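Local coordinates for protein glutamyl-tRNA(Gln) amidotransferase subunit B, mitochondrial (Saccharomyces cerevisiae, PDB 4N0H) that serves as the B subunit of a mitochondrial amidotransferase, a GatB/GatE-family protein that works in complex with partner subunits such as subunit F, at residues D43-I54 with L159-V167. Residues are numbered along the deposited sequence; the frame is centred on the assembly and turned at random.
Sequences DAPNHHTSYYDI and LVDLNRSNV
Asn163 turns both ends of its side-chain amide to the backbone of residues 44-48. Its OD1 accepts from two successive amides: His47 N lies in the carbonyl plane, on a lone pair, at 2.9 Å from Asn163 OD1, whereas His48 N stands above that plane. On the other branch, Asn163 ND2 donates to Ala44 O at 2.9 Å, with the acceptor close to the amide plane. Three bonds thus fix the rotation of the amide.

The side-chain amide of Asn46 reaches back to the backbone of residues 160-162. Asn46 OD1 accepts from Leu162 N at 2.7 Å. That bond is nearly straight at 164°, though the donor comes from above the carbonyl plane. Asn46 ND2 reaches Val160 O on a lone pair (3.3 Å) and has a second acceptor, Ala147 O of the subunit F chain. Separately, the backbone Asn46 N donates to Asp161 OD2 (2.8 Å).

Asp161 OD2 also takes Asn163 N, closing an Asx turn that starts at Asp161, on strand 157-161; its two donors come from opposite faces of the carboxylate. With CG anti to the backbone N (chi1 179°), the carboxylate reaches past Pro45, whose CB sits 3.7 Å from Asp161 CG. The two segments thereby join the loop between strand 14-23 and helix 65-78 to a two-stranded hairpin, which subunit F extends by antiparallel pairing with Leu159 and Val160.

Further along, Asn166, in the type II turn from Arg164 to Val167, donates through ND2 to Asp53 OD1 (3.0 Å), while its OD1 is met by Gln142 and the backbone N of Phe31. The other carboxylate oxygen, Asp53 OD2, accepts from Ser50 N, Ser34 and Lys29, the last a salt bridge. Asn166 ND2 also borders the Tyr52 ring at its edge, 3.6 Å from CE2 of that ring.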
loop_
_atom_site.group_PDB
_atom_site.type_symbol
_atom_site.label_atom_id
_atom_site.label_comp_id
_atom_site.label_asym_id
_atom_site.label_seq_id
_atom_site.Cartn_x
_atom_site.Cartn_y
_atom_site.Cartn_z
ATOM N N ASP B 43 31.944 -2.085 8.730
ATOM C CA ASP B 43 31.196 -0.938 8.213
ATOM C C ASP B 43 30.663 -0.022 9.306
ATOM O O ASP B 43 30.239 -0.487 10.364
ATOM C CB ASP B 43 29.998 -1.406 7.384
ATOM C CG ASP B 43 30.400 -2.046 6.075
ATOM O OD1 ASP B 43 31.568 -1.902 5.656
ATOM O OD2 ASP B 43 29.527 -2.691 5.459
ATOM N N ALA B 44 30.664 1.280 9.036
ATOM C CA ALA B 44 29.996 2.232 9.911
ATOM C C ALA B 44 28.500 1.950 9.841
ATOM O O ALA B 44 27.976 1.657 8.768
ATOM C CB ALA B 44 30.293 3.664 9.483
ATOM N N PRO B 45 27.808 2.025 10.987
ATOM C CA PRO B 45 26.380 1.687 11.026
ATOM C C PRO B 45 25.549 2.663 10.201
ATOM O O PRO B 45 25.898 3.843 10.127
ATOM C CB PRO B 45 26.022 1.828 12.511
ATOM C CG PRO B 45 27.334 1.850 13.242
ATOM C CD PRO B 45 28.320 2.446 12.301
ATOM N N ASN B 46 24.473 2.167 9.593
ATOM C CA ASN B 46 23.521 3.002 8.872
ATOM C C ASN B 46 24.178 3.870 7.814
ATOM O O ASN B 46 23.958 5.082 7.745
ATOM C CB ASN B 46 22.705 3.831 9.859
ATOM C CG ASN B 46 21.921 2.958 10.826
ATOM O OD1 ASN B 46 21.154 2.097 10.403
ATOM N ND2 ASN B 46 22.147 3.143 12.126
ATOM N N HIS B 47 24.998 3.221 7.000
ATOM C CA HIS B 47 25.783 3.877 5.967
ATOM C C HIS B 47 25.315 3.361 4.607
ATOM O O HIS B 47 25.166 4.122 3.649
ATOM C CB HIS B 47 27.258 3.561 6.204
ATOM C CG HIS B 47 28.182 4.067 5.140
ATOM N ND1 HIS B 47 28.502 5.401 5.002
ATOM C CD2 HIS B 47 28.881 3.411 4.184
ATOM C CE1 HIS B 47 29.349 5.545 3.998
ATOM N NE2 HIS B 47 29.593 4.353 3.482
ATOM N N HIS B 48 25.059 2.060 4.543
ATOM C CA HIS B 48 24.526 1.434 3.338
ATOM C C HIS B 48 23.001 1.381 3.395
ATOM O O HIS B 48 22.405 0.300 3.321
ATOM C CB HIS B 48 25.085 0.015 3.189
ATOM C CG HIS B 48 26.577 -0.043 3.117
ATOM N ND1 HIS B 48 27.298 0.571 2.115
ATOM C CD2 HIS B 48 27.487 -0.647 3.920
ATOM C CE1 HIS B 48 28.588 0.346 2.301
ATOM N NE2 HIS B 48 28.728 -0.391 3.391
ATOM N N THR B 49 22.374 2.549 3.515
ATOM C CA THR B 49 20.930 2.623 3.703
ATOM C C THR B 49 20.265 3.712 2.862
ATOM O O THR B 49 20.541 4.902 3.025
ATOM C CB THR B 49 20.581 2.885 5.184
ATOM O OG1 THR B 49 21.295 4.036 5.640
ATOM C CG2 THR B 49 20.952 1.692 6.055
ATOM N N SER B 50 19.370 3.296 1.976
ATOM C CA SER B 50 18.589 4.223 1.165
ATOM C C SER B 50 17.448 4.835 1.968
ATOM O O SER B 50 17.220 4.465 3.121
ATOM C CB SER B 50 18.009 3.478 -0.034
ATOM O OG SER B 50 17.234 2.376 0.422
ATOM N N TYR B 51 16.734 5.773 1.351
ATOM C CA TYR B 51 15.512 6.301 1.937
ATOM C C TYR B 51 14.555 5.153 2.248
ATOM O O TYR B 51 13.913 5.135 3.300
ATOM C CB TYR B 51 14.835 7.303 0.993
ATOM C CG TYR B 51 15.672 8.519 0.647
ATOM C CD1 TYR B 51 16.547 9.085 1.575
ATOM C CD2 TYR B 51 15.584 9.104 -0.608
ATOM C CE1 TYR B 51 17.308 10.203 1.253
ATOM C CE2 TYR B 51 16.337 10.209 -0.941
ATOM C CZ TYR B 51 17.195 10.758 -0.014
ATOM O OH TYR B 51 17.934 11.863 -0.367
ATOM N N TYR B 52 14.469 4.190 1.333
ATOM C CA TYR B 52 13.591 3.037 1.532
ATOM C C TYR B 52 14.029 2.160 2.705
ATOM O O TYR B 52 13.191 1.680 3.464
ATOM C CB TYR B 52 13.487 2.178 0.267
ATOM C CG TYR B 52 12.768 0.868 0.507
ATOM C CD1 TYR B 52 11.380 0.807 0.515
ATOM C CD2 TYR B 52 13.479 -0.302 0.748
ATOM C CE1 TYR B 52 10.718 -0.390 0.754
ATOM C CE2 TYR B 52 12.832 -1.496 0.991
ATOM C CZ TYR B 52 11.454 -1.537 0.985
ATOM O OH TYR B 52 10.819 -2.734 1.221
ATOM N N ASP B 53 15.335 1.940 2.840
ATOM C CA ASP B 53 15.856 1.090 3.914
ATOM C C ASP B 53 15.482 1.647 5.294
ATOM O O ASP B 53 15.297 0.896 6.249
ATOM C CB ASP B 53 17.378 0.939 3.814
ATOM C CG ASP B 53 17.816 0.149 2.593
ATOM O OD1 ASP B 53 16.990 -0.591 2.015
ATOM O OD2 ASP B 53 18.999 0.271 2.209
ATOM N N ILE B 54 15.374 2.968 5.386
ATOM C CA ILE B 54 15.028 3.626 6.643
ATOM C C ILE B 54 13.500 3.768 6.754
ATOM O O ILE B 54 12.972 4.307 7.737
ATOM C CB ILE B 54 15.767 4.986 6.770
ATOM C CG1 ILE B 54 17.253 4.805 6.451
ATOM C CG2 ILE B 54 15.622 5.591 8.168
ATOM C CD1 ILE B 54 17.960 3.857 7.397
ATOM N N LEU B 159 21.164 -0.895 20.440
ATOM C CA LEU B 159 21.645 -0.154 19.277
ATOM C C LEU B 159 21.241 -0.864 17.989
ATOM O O LEU B 159 21.425 -2.073 17.859
ATOM C CB LEU B 159 23.168 -0.016 19.329
ATOM C CG LEU B 159 23.769 0.590 20.602
ATOM C CD1 LEU B 159 25.281 0.501 20.570
ATOM C CD2 LEU B 159 23.325 2.025 20.784
ATOM N N VAL B 160 20.701 -0.109 17.038
ATOM C CA VAL B 160 20.195 -0.695 15.807
ATOM C C VAL B 160 20.948 -0.194 14.582
ATOM O O VAL B 160 21.054 1.010 14.352
ATOM C CB VAL B 160 18.682 -0.414 15.632
ATOM C CG1 VAL B 160 18.189 -0.967 14.301
ATOM C CG2 VAL B 160 17.897 -1.008 16.795
ATOM N N ASP B 161 21.462 -1.137 13.802
ATOM C CA ASP B 161 22.139 -0.844 12.547
ATOM C C ASP B 161 21.322 -1.452 11.410
ATOM O O ASP B 161 21.100 -2.662 11.376
ATOM C CB ASP B 161 23.550 -1.438 12.575
ATOM C CG ASP B 161 24.330 -1.196 11.287
ATOM O OD1 ASP B 161 25.446 -1.744 11.175
ATOM O OD2 ASP B 161 23.847 -0.468 10.392
ATOM N N LEU B 162 20.874 -0.610 10.484
ATOM C CA LEU B 162 20.004 -1.066 9.401
ATOM C C LEU B 162 20.758 -1.373 8.102
ATOM O O LEU B 162 20.139 -1.539 7.050
ATOM C CB LEU B 162 18.869 -0.058 9.157
ATOM C CG LEU B 162 17.906 0.132 10.340
ATOM C CD1 LEU B 162 16.843 1.203 10.053
ATOM C CD2 LEU B 162 17.248 -1.195 10.730
ATOM N N ASN B 163 22.089 -1.456 8.175
ATOM C CA ASN B 163 22.885 -1.843 7.010
ATOM C C ASN B 163 22.418 -3.190 6.455
ATOM O O ASN B 163 22.395 -3.398 5.245
ATOM C CB ASN B 163 24.388 -1.931 7.344
ATOM C CG ASN B 163 25.093 -0.576 7.309
ATOM O OD1 ASN B 163 24.573 0.407 6.783
ATOM N ND2 ASN B 163 26.294 -0.530 7.864
ATOM N N ARG B 164 22.046 -4.104 7.348
ATOM C CA ARG B 164 21.665 -5.451 6.937
ATOM C C ARG B 164 20.175 -5.553 6.599
ATOM O O ARG B 164 19.730 -6.538 6.019
ATOM C CB ARG B 164 22.034 -6.469 8.020
ATOM C CG ARG B 164 21.982 -7.918 7.556
ATOM C CD ARG B 164 22.148 -8.883 8.720
ATOM N NE ARG B 164 20.954 -8.937 9.562
ATOM C CZ ARG B 164 20.887 -9.599 10.713
ATOM N NH1 ARG B 164 19.763 -9.602 11.417
ATOM N NH2 ARG B 164 21.950 -10.259 11.162
ATOM N N SER B 165 19.404 -4.534 6.963
ATOM C CA SER B 165 17.984 -4.533 6.645
ATOM C C SER B 165 17.823 -4.488 5.135
ATOM O O SER B 165 18.528 -3.739 4.463
ATOM C CB SER B 165 17.284 -3.338 7.285
ATOM O OG SER B 165 15.877 -3.463 7.169
ATOM N N ASN B 166 16.922 -5.323 4.616
ATOM C CA ASN B 166 16.604 -5.369 3.188
ATOM C C ASN B 166 17.643 -6.125 2.340
ATOM O O ASN B 166 17.574 -6.132 1.113
ATOM C CB ASN B 166 16.335 -3.953 2.652
ATOM C CG ASN B 166 15.704 -3.955 1.283
ATOM O OD1 ASN B 166 14.904 -4.829 0.956
ATOM N ND2 ASN B 166 16.066 -2.973 0.473
ATOM N N VAL B 167 18.597 -6.774 3.003
ATOM C CA VAL B 167 19.508 -7.704 2.331
ATOM C C VAL B 167 18.700 -8.922 1.859
ATOM O O VAL B 167 17.827 -9.396 2.582
ATOM C CB VAL B 167 20.654 -8.133 3.282
ATOM C CG1 VAL B 167 21.368 -9.402 2.792
ATOM C CG2 VAL B 167 21.644 -6.979 3.479
HETATM O O HOH W 1 14.963 -1.927 5.528
#